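PDB 3WZ2: proteasome assembly chaperone family protein from Pyrococcus furiosus DSM 3638, which probably acts as an archaeal counterpart of the eukaryotic proteasome-assembly chaperones, and has also been linked to proteasome activation. Local coordinates for residues E24-V29 with A83-F88; K112-A117 with K173-L178; E129-G134 with L178-G183. All blocks are in the same frame, centred on the assembly; numbering follows the deposited sequence.

Interaction 1: residues E24-V29 with A83-F88; sequences EGYPGV and AIADIF
The ring of Tyr26 lies flat against Ala85. The methyl CB of Ala85 stands 3.7 Å from the centre of the Tyr26 ring and almost exactly on the ring normal, a CH-pi contact over one face. Ala83 O sits at the edge of the same ring, in its plane. The Phe88 ring is met at its edge, where Pro27 O approaches CD1. The contact belongs to the central mixed sheet of the PAC2 fold, where parallel strands 21-24 and 80-85 diverge. Glu24 and Ala83 make the one beta bridge here. Its hydrogen bond runs from Gly25 N to Ala83 O, 3.1 Å and nearly straight at 167°.

Beyond that bond a water bridges the parting backbones, donating a hydrogen bond to Gly25 O and accepting one from Ala85 N. Pro27 CG lies 3.2 Å from Ala85 O. Pro27 CD packs on Ala85 CB, and CB reaches Phe88 CD1. Met225 of helix 223-235 also touches Pro27, and Met229 of that helix touches Phe88.

Tyr26 CG is anti to its carbonyl carbon (chi1 -86°), which brings the ring over Ala85. A second water joins Tyr26 OH to Ile84 O. Glu24 curls back on its own chain. Glu24 OE2 accepts a hydrogen bond from Tyr26 N at 2.7 Å, on the anti side and somewhat out of the carboxylate plane.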
loop_
_atom_site.group_PDB
_atom_site.type_symbol
_atom_site.label_atom_id
_atom_site.label_comp_id
_atom_site.label_asym_id
_atom_site.label_seq_id
_atom_site.Cartn_x
_atom_site.Cartn_y
_atom_site.Cartn_z
ATOM N N GLU B 24 4.105 31.296 -2.192
ATOM C CA GLU B 24 3.598 29.978 -2.536
ATOM C C GLU B 24 2.103 30.072 -2.843
ATOM O O GLU B 24 1.361 30.636 -2.061
ATOM C CB GLU B 24 3.827 29.019 -1.353
ATOM C CG GLU B 24 3.097 27.702 -1.461
ATOM C CD GLU B 24 1.685 27.711 -0.868
ATOM O OE1 GLU B 24 1.497 28.102 0.309
ATOM O OE2 GLU B 24 0.769 27.217 -1.535
ATOM N N GLY B 25 1.673 29.519 -3.969
ATOM C CA GLY B 25 0.267 29.529 -4.352
ATOM C C GLY B 25 -0.185 28.195 -4.921
ATOM O O GLY B 25 -0.708 28.142 -6.031
ATOM N N TYR B 26 -0.024 27.126 -4.150
ATOM C CA TYR B 26 -0.426 25.791 -4.600
ATOM C C TYR B 26 -1.956 25.688 -4.661
ATOM O O TYR B 26 -2.653 26.469 -4.023
ATOM C CB TYR B 26 0.134 24.687 -3.691
ATOM C CG TYR B 26 1.557 24.206 -4.028
ATOM C CD1 TYR B 26 2.449 25.034 -4.678
ATOM C CD2 TYR B 26 1.966 22.898 -3.714
ATOM C CE1 TYR B 26 3.718 24.622 -5.012
ATOM C CE2 TYR B 26 3.247 22.471 -4.031
ATOM C CZ TYR B 26 4.128 23.332 -4.670
ATOM O OH TYR B 26 5.408 22.964 -5.008
ATOM N N PRO B 27 -2.480 24.714 -5.413
ATOM C CA PRO B 27 -3.928 24.568 -5.477
ATOM C C PRO B 27 -4.583 24.345 -4.144
ATOM O O PRO B 27 -4.068 23.629 -3.301
ATOM C CB PRO B 27 -4.127 23.322 -6.361
ATOM C CG PRO B 27 -2.860 23.213 -7.156
ATOM C CD PRO B 27 -1.785 23.717 -6.253
ATOM N N GLY B 28 -5.729 24.955 -3.954
ATOM C CA GLY B 28 -6.427 24.918 -2.673
ATOM C C GLY B 28 -7.789 25.572 -2.911
ATOM O O GLY B 28 -8.211 25.717 -4.057
ATOM N N VAL B 29 -8.451 25.994 -1.841
ATOM C CA VAL B 29 -9.852 26.426 -1.911
ATOM C C VAL B 29 -10.004 27.598 -2.870
ATOM O O VAL B 29 -9.233 28.547 -2.826
ATOM C CB VAL B 29 -10.335 27.014 -0.532
ATOM C CG1 VAL B 29 -11.843 27.270 -0.549
ATOM C CG2 VAL B 29 -9.978 26.137 0.665
ATOM N N ALA B 83 6.149 29.841 -6.284
ATOM C CA ALA B 83 5.999 28.404 -6.414
ATOM C C ALA B 83 4.598 28.067 -6.864
ATOM O O ALA B 83 3.624 28.468 -6.199
ATOM C CB ALA B 83 6.278 27.746 -5.070
ATOM N N ILE B 84 4.501 27.254 -7.916
ATOM C CA ILE B 84 3.230 26.916 -8.573
ATOM C C ILE B 84 3.144 25.406 -8.681
ATOM O O ILE B 84 4.152 24.744 -8.877
ATOM C CB ILE B 84 3.211 27.558 -9.989
ATOM C CG1 ILE B 84 3.037 29.125 -9.811
ATOM C CG2 ILE B 84 2.175 26.892 -10.901
ATOM C CD1 ILE B 84 3.083 29.951 -11.063
ATOM N N ALA B 85 1.942 24.867 -8.584
ATOM C CA ALA B 85 1.692 23.482 -8.897
ATOM C C ALA B 85 0.432 23.327 -9.733
ATOM O O ALA B 85 -0.609 23.852 -9.375
ATOM C CB ALA B 85 1.552 22.674 -7.608
ATOM N N ASP B 86 0.502 22.525 -10.786
ATOM C CA ASP B 86 -0.654 22.243 -11.602
ATOM C C ASP B 86 -1.377 20.939 -11.273
ATOM O O ASP B 86 -2.373 20.633 -11.902
ATOM C CB ASP B 86 -0.260 22.309 -13.079
ATOM C CG ASP B 86 -0.053 23.765 -13.559
ATOM O OD1 ASP B 86 -0.813 24.644 -13.122
ATOM O OD2 ASP B 86 0.894 24.039 -14.329
ATOM N N ILE B 87 -0.934 20.224 -10.244
ATOM C CA ILE B 87 -1.599 19.000 -9.804
ATOM C C ILE B 87 -1.814 19.102 -8.292
ATOM O O ILE B 87 -1.089 19.822 -7.604
ATOM C CB ILE B 87 -0.773 17.756 -10.193
ATOM C CG1 ILE B 87 0.654 17.917 -9.732
ATOM C CG2 ILE B 87 -0.731 17.634 -11.709
ATOM C CD1 ILE B 87 1.472 16.654 -9.868
ATOM N N PHE B 88 -2.834 18.436 -7.779
ATOM C CA PHE B 88 -3.152 18.529 -6.338
ATOM C C PHE B 88 -2.648 17.213 -5.796
ATOM O O PHE B 88 -3.082 16.171 -6.211
ATOM C CB PHE B 88 -4.664 18.803 -6.025
ATOM C CG PHE B 88 -4.998 18.941 -4.515
ATOM C CD1 PHE B 88 -5.064 20.198 -3.887
ATOM C CD2 PHE B 88 -5.304 17.805 -3.733
ATOM C CE1 PHE B 88 -5.390 20.309 -2.529
ATOM C CE2 PHE B 88 -5.618 17.917 -2.380
ATOM C CZ PHE B 88 -5.653 19.166 -1.775
HETATM O O HOH W 1 -0.118 26.648 -8.132
HETATM O O HOH W 2 6.629 24.412 -7.181
#

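Interaction 2: residues K112-A117 with K173-L178; sequences KVISLA and KSYVLL
Ser115 N bonds to Tyr175 O at 2.8 Å, with an angle of 172° at the hydrogen. It is the straightest of five backbone hydrogen bonds between strands 112-117 and 174-178, which run side by side and parallel. This ladder is the tight part of the contact. Val113 and Ser115 each give their N and take a bond on their O, and Ala117 N closes the series on Leu177 O. Between these bonds, CA-H groups such as Ser174 CA point at carbonyl oxygens.

The side chains split between the two faces. Ile114, Leu116, Tyr175 and Leu177 share one face, which helices 188-202 and 137-145 cover. Leu116 CD2 and Leu177 CD1 meet side by side at 4.1 Å. Ile114 CG1 approaches Tyr175 CD1 at 3.9 Å, at a slant to the ring, while Val113 O lies at the ring edge. On the other face Ala117 CB rests on Val176 CG1 at 3.9 Å. Val176 in turn touches Leu164 of helix 158-169. Ser115 OG is buried there. It bonds to Glu24 OE1, and a water donates both to this OG and to Tyr175 O.

The looser end is at Lys112 and Lys173, both partly exposed. The chain of Lys112 crosses the Tyr175 ring near CE1 and OH, then bends at its last torsion (chi4 -112°). Lys112 NZ stays 3.4 Å from Tyr175 OH. Helix 137-145 supplies the acids: Tyr175 OH is hydrogen-bonded to Glu142, and Glu138, Glu139 and Glu142 form salt bridges with Lys173.

Parallel neighbouring strands in a sheet with helices on both faces are characteristic of an alpha/beta sandwich, here the core of the PAC2 domain.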
loop_
_atom_site.group_PDB
_atom_site.type_symbol
_atom_site.label_atom_id
_atom_site.label_comp_id
_atom_site.label_asym_id
_atom_site.label_seq_id
_atom_site.Cartn_x
_atom_site.Cartn_y
_atom_site.Cartn_z
ATOM N N LYS B 112 11.262 36.511 3.625
ATOM C CA LYS B 112 9.832 36.307 3.849
ATOM C C LYS B 112 9.337 35.042 3.152
ATOM O O LYS B 112 9.769 34.722 2.064
ATOM C CB LYS B 112 9.006 37.483 3.314
ATOM C CG LYS B 112 9.184 38.764 4.068
ATOM C CD LYS B 112 8.253 39.845 3.566
ATOM C CE LYS B 112 8.724 41.237 3.973
ATOM N NZ LYS B 112 7.804 41.862 4.946
ATOM N N VAL B 113 8.380 34.379 3.783
ATOM C CA VAL B 113 7.683 33.262 3.225
ATOM C C VAL B 113 6.217 33.590 3.275
ATOM O O VAL B 113 5.639 33.695 4.343
ATOM C CB VAL B 113 7.986 31.987 4.033
ATOM C CG1 VAL B 113 7.456 30.761 3.326
ATOM C CG2 VAL B 113 9.488 31.843 4.246
ATOM N N ILE B 114 5.590 33.717 2.112
ATOM C CA ILE B 114 4.223 34.208 2.032
ATOM C C ILE B 114 3.408 33.185 1.262
ATOM O O ILE B 114 3.677 32.919 0.099
ATOM C CB ILE B 114 4.167 35.562 1.294
ATOM C CG1 ILE B 114 4.997 36.609 2.008
ATOM C CG2 ILE B 114 2.736 36.061 1.220
ATOM C CD1 ILE B 114 5.324 37.842 1.180
ATOM N N SER B 115 2.382 32.641 1.893
ATOM C CA SER B 115 1.437 31.783 1.196
ATOM C C SER B 115 0.172 32.546 0.825
ATOM O O SER B 115 -0.307 33.381 1.567
ATOM C CB SER B 115 1.091 30.567 2.092
ATOM O OG SER B 115 2.234 29.753 2.286
ATOM N N LEU B 116 -0.323 32.269 -0.365
ATOM C CA LEU B 116 -1.546 32.830 -0.867
ATOM C C LEU B 116 -2.598 31.745 -0.876
ATOM O O LEU B 116 -2.401 30.690 -1.477
ATOM C CB LEU B 116 -1.334 33.317 -2.296
ATOM C CG LEU B 116 -0.138 34.221 -2.485
ATOM C CD1 LEU B 116 -0.120 34.662 -3.927
ATOM C CD2 LEU B 116 -0.198 35.412 -1.540
ATOM N N ALA B 117 -3.678 31.966 -0.158
ATOM C CA ALA B 117 -4.683 30.920 0.040
ATOM C C ALA B 117 -6.077 31.503 -0.080
ATOM O O ALA B 117 -6.254 32.734 -0.096
ATOM C CB ALA B 117 -4.507 30.280 1.403
ATOM N N LYS B 173 10.352 34.425 8.747
ATOM C CA LYS B 173 9.171 35.257 8.808
ATOM C C LYS B 173 8.185 34.704 7.820
ATOM O O LYS B 173 8.444 34.709 6.614
ATOM C CB LYS B 173 9.532 36.724 8.475
ATOM C CG LYS B 173 10.559 37.337 9.412
ATOM C CD LYS B 173 11.147 38.668 8.942
ATOM C CE LYS B 173 10.159 39.816 9.004
ATOM N NZ LYS B 173 9.357 39.832 10.264
ATOM N N SER B 174 7.063 34.214 8.331
ATOM C CA SER B 174 6.061 33.528 7.509
ATOM C C SER B 174 4.695 34.210 7.646
ATOM O O SER B 174 4.357 34.794 8.704
ATOM C CB SER B 174 5.995 32.015 7.777
ATOM O OG SER B 174 5.415 31.694 9.006
ATOM N N TYR B 175 3.954 34.186 6.540
ATOM C CA TYR B 175 2.646 34.780 6.448
ATOM C C TYR B 175 1.748 33.942 5.556
ATOM O O TYR B 175 2.226 33.295 4.625
ATOM C CB TYR B 175 2.698 36.172 5.843
ATOM C CG TYR B 175 3.845 37.067 6.280
ATOM C CD1 TYR B 175 5.125 36.789 5.898
ATOM C CD2 TYR B 175 3.640 38.222 7.064
ATOM C CE1 TYR B 175 6.176 37.600 6.262
ATOM C CE2 TYR B 175 4.703 39.057 7.429
ATOM C CZ TYR B 175 5.959 38.737 7.000
ATOM O OH TYR B 175 7.012 39.524 7.348
ATOM N N VAL B 176 0.446 33.975 5.834
ATOM C CA VAL B 176 -0.558 33.581 4.860
ATOM C C VAL B 176 -1.552 34.745 4.638
ATOM O O VAL B 176 -2.027 35.343 5.583
ATOM C CB VAL B 176 -1.316 32.331 5.322
ATOM C CG1 VAL B 176 -2.242 31.808 4.229
ATOM C CG2 VAL B 176 -0.349 31.219 5.754
ATOM N N LEU B 177 -1.844 35.034 3.381
ATOM C CA LEU B 177 -2.944 35.921 3.012
ATOM C C LEU B 177 -4.101 35.059 2.532
ATOM O O LEU B 177 -3.893 34.187 1.673
ATOM C CB LEU B 177 -2.500 36.848 1.901
ATOM C CG LEU B 177 -1.289 37.724 2.205
ATOM C CD1 LEU B 177 -0.903 38.520 0.977
ATOM C CD2 LEU B 177 -1.616 38.657 3.342
ATOM N N LEU B 178 -5.285 35.265 3.127
ATOM C CA LEU B 178 -6.444 34.470 2.814
ATOM C C LEU B 178 -7.564 35.293 2.207
ATOM O O LEU B 178 -8.166 36.134 2.879
ATOM C CB LEU B 178 -6.965 33.792 4.062
ATOM C CG LEU B 178 -5.972 32.844 4.711
ATOM C CD1 LEU B 178 -5.472 33.433 6.004
ATOM C CD2 LEU B 178 -6.614 31.536 4.986
HETATM O O HOH W 3 3.637 30.795 4.662
#

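Interaction 3: residues E129-G134 with L178-G183; sequences EVWGIG and LGETFG
Trp131 and Glu180 form the main side-chain contact between strands 130-134 and 178-181. The strands pair antiparallel in the mixed sheet of the PAC2 domain, on the other edge of strand 174-181 from its parallel neighbour 112-120. Five direct hydrogen bonds cross between the segments. Three are backbone to backbone. Leu178 and Trp131 are a hydrogen-bonded pair, with Leu178 N to Trp131 O at 2.8 Å and Trp131 N returning to Leu178 O. Val130 and Gly179 follow as a non-hydrogen-bonded pair. Glu180 N then bonds to Glu129 O at 2.9 Å.

The other two bonds end on the carboxylate of Glu180. Trp131 NE1 reaches Glu180 OE2 at 2.8 Å and 177°; OE2 lies in the indole plane, but the donor stands above the carboxylate plane. Ring and carboxylate are turned 44° apart. Glu129 N meets Glu180 OE1 at 2.8 Å, also from above that plane. Glu180 is extended beyond CG (chi2 -178°), and this carries its carboxylate to both donors. Lys125 adds a salt bridge to OE1. A water donates to Glu129 O and Glu180 O.

Apolar contacts are fewer. Ile133 CG2 and Leu178 CD1 lie side by side at 4.2 Å, and Ile156 of strand 154-157 touches both residues. Ile133 also packs on Gly66 of the second subunit, so this part of the sheet lies beside a subunit interface.

Each oxygen of Glu180 therefore has an N-H donor, and OE1 has a lysine as well. These partners would be expected to favour the charged carboxylate. They also restrict its rotation and hold the indole edge against strand 178-181.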
loop_
_atom_site.group_PDB
_atom_site.type_symbol
_atom_site.label_atom_id
_atom_site.label_comp_id
_atom_site.label_asym_id
_atom_site.label_seq_id
_atom_site.Cartn_x
_atom_site.Cartn_y
_atom_site.Cartn_z
ATOM N N GLU B 129 -13.609 39.805 1.730
ATOM C CA GLU B 129 -12.448 40.439 2.337
ATOM C C GLU B 129 -11.163 39.541 2.208
ATOM O O GLU B 129 -11.193 38.430 1.665
ATOM C CB GLU B 129 -12.744 40.729 3.812
ATOM C CG GLU B 129 -13.938 41.655 4.104
ATOM C CD GLU B 129 -13.766 43.154 3.744
ATOM O OE1 GLU B 129 -12.830 43.561 3.014
ATOM O OE2 GLU B 129 -14.651 43.941 4.174
ATOM N N VAL B 130 -10.041 40.065 2.684
ATOM C CA VAL B 130 -8.774 39.323 2.781
ATOM C C VAL B 130 -8.261 39.347 4.218
ATOM O O VAL B 130 -8.183 40.392 4.831
ATOM C CB VAL B 130 -7.684 39.948 1.880
ATOM C CG1 VAL B 130 -6.348 39.184 1.993
ATOM C CG2 VAL B 130 -8.156 39.967 0.450
ATOM N N TRP B 131 -7.969 38.172 4.751
ATOM C CA TRP B 131 -7.411 38.056 6.089
ATOM C C TRP B 131 -5.945 37.721 6.005
ATOM O O TRP B 131 -5.447 37.316 4.981
ATOM C CB TRP B 131 -8.140 36.960 6.885
ATOM C CG TRP B 131 -9.594 37.183 7.105
ATOM C CD1 TRP B 131 -10.583 37.011 6.201
ATOM C CD2 TRP B 131 -10.243 37.564 8.333
ATOM N NE1 TRP B 131 -11.811 37.255 6.775
ATOM C CE2 TRP B 131 -11.631 37.592 8.084
ATOM C CE3 TRP B 131 -9.790 37.831 9.619
ATOM C CZ2 TRP B 131 -12.569 37.930 9.070
ATOM C CZ3 TRP B 131 -10.725 38.162 10.614
ATOM C CH2 TRP B 131 -12.093 38.221 10.331
ATOM N N GLY B 132 -5.264 37.825 7.130
ATOM C CA GLY B 132 -3.866 37.528 7.216
ATOM C C GLY B 132 -3.565 36.763 8.492
ATOM O O GLY B 132 -4.311 36.868 9.489
ATOM N N ILE B 133 -2.467 36.002 8.476
ATOM C CA ILE B 133 -1.952 35.412 9.698
ATOM C C ILE B 133 -0.446 35.292 9.545
ATOM O O ILE B 133 0.069 35.040 8.466
ATOM C CB ILE B 133 -2.632 34.043 9.990
ATOM C CG1 ILE B 133 -2.113 33.396 11.277
ATOM C CG2 ILE B 133 -2.418 33.089 8.847
ATOM C CD1 ILE B 133 -2.473 34.137 12.556
ATOM N N GLY B 134 0.250 35.502 10.641
ATOM C CA GLY B 134 1.687 35.531 10.660
ATOM C C GLY B 134 2.189 34.387 11.501
ATOM O O GLY B 134 1.487 33.904 12.388
ATOM N N LEU B 178 -5.285 35.265 3.127
ATOM C CA LEU B 178 -6.444 34.470 2.814
ATOM C C LEU B 178 -7.564 35.293 2.207
ATOM O O LEU B 178 -8.166 36.134 2.879
ATOM C CB LEU B 178 -6.965 33.792 4.062
ATOM C CG LEU B 178 -5.972 32.844 4.711
ATOM C CD1 LEU B 178 -5.472 33.433 6.004
ATOM C CD2 LEU B 178 -6.614 31.536 4.986
ATOM N N GLY B 179 -7.851 35.024 0.944
ATOM C CA GLY B 179 -8.989 35.646 0.276
ATOM C C GLY B 179 -10.233 34.882 0.589
ATOM O O GLY B 179 -10.355 33.707 0.218
ATOM N N GLU B 180 -11.152 35.528 1.273
ATOM C CA GLU B 180 -12.519 35.018 1.381
ATOM C C GLU B 180 -13.098 34.711 0.024
ATOM O O GLU B 180 -12.880 35.432 -0.971
ATOM C CB GLU B 180 -13.453 36.004 2.083
ATOM C CG GLU B 180 -13.143 36.224 3.545
ATOM C CD GLU B 180 -14.135 37.175 4.218
ATOM O OE1 GLU B 180 -14.819 37.923 3.475
ATOM O OE2 GLU B 180 -14.251 37.171 5.466
ATOM N N THR B 181 -13.794 33.591 -0.040
ATOM C CA THR B 181 -14.368 33.105 -1.302
ATOM C C THR B 181 -15.543 32.185 -0.963
ATOM O O THR B 181 -15.726 31.773 0.204
ATOM C CB THR B 181 -13.292 32.409 -2.172
ATOM O OG1 THR B 181 -13.834 32.081 -3.467
ATOM C CG2 THR B 181 -12.762 31.141 -1.519
ATOM N N PHE B 182 -16.331 31.849 -1.966
ATOM C CA PHE B 182 -17.502 30.979 -1.784
ATOM C C PHE B 182 -17.082 29.695 -1.096
ATOM O O PHE B 182 -17.636 29.296 -0.075
ATOM C CB PHE B 182 -18.124 30.634 -3.134
ATOM C CG PHE B 182 -18.474 31.834 -3.972
ATOM C CD1 PHE B 182 -17.554 32.390 -4.871
ATOM C CD2 PHE B 182 -19.737 32.405 -3.874
ATOM C CE1 PHE B 182 -17.886 33.497 -5.656
ATOM C CE2 PHE B 182 -20.070 33.506 -4.648
ATOM C CZ PHE B 182 -19.154 34.048 -5.542
ATOM N N GLY B 183 -16.104 29.030 -1.685
ATOM C CA GLY B 183 -15.633 27.748 -1.160
ATOM C C GLY B 183 -15.714 26.603 -2.145
ATOM O O GLY B 183 -15.182 25.533 -1.894
HETATM O O HOH W 4 -11.349 37.777 -0.987
#

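In the fold
All three contacts lie on one mixed sheet, whose inner order runs 80-85, 21-24, 112-120, 174-181, 130-134. Interaction 1 meets interaction 2 through the backbone of Glu24, where Glu24 N bonds to Ile114 O at 2.8 Å. Interactions 2 and 3 share Leu178 and strand 174-181, and their centres are about 11 Å apart. Val176 N bonds to Ile133 O at 2.9 Å, and Gly179 N bonds to Ala117 O at 3.0 Å, so strand 174-181 is paired on both edges. Interactions 1 and 3 have centres about 16 Å apart, yet Val29 CG1 touches Gly183 CA at 3.9 Å. There the loop 24-29 meets the end of strand 174-181.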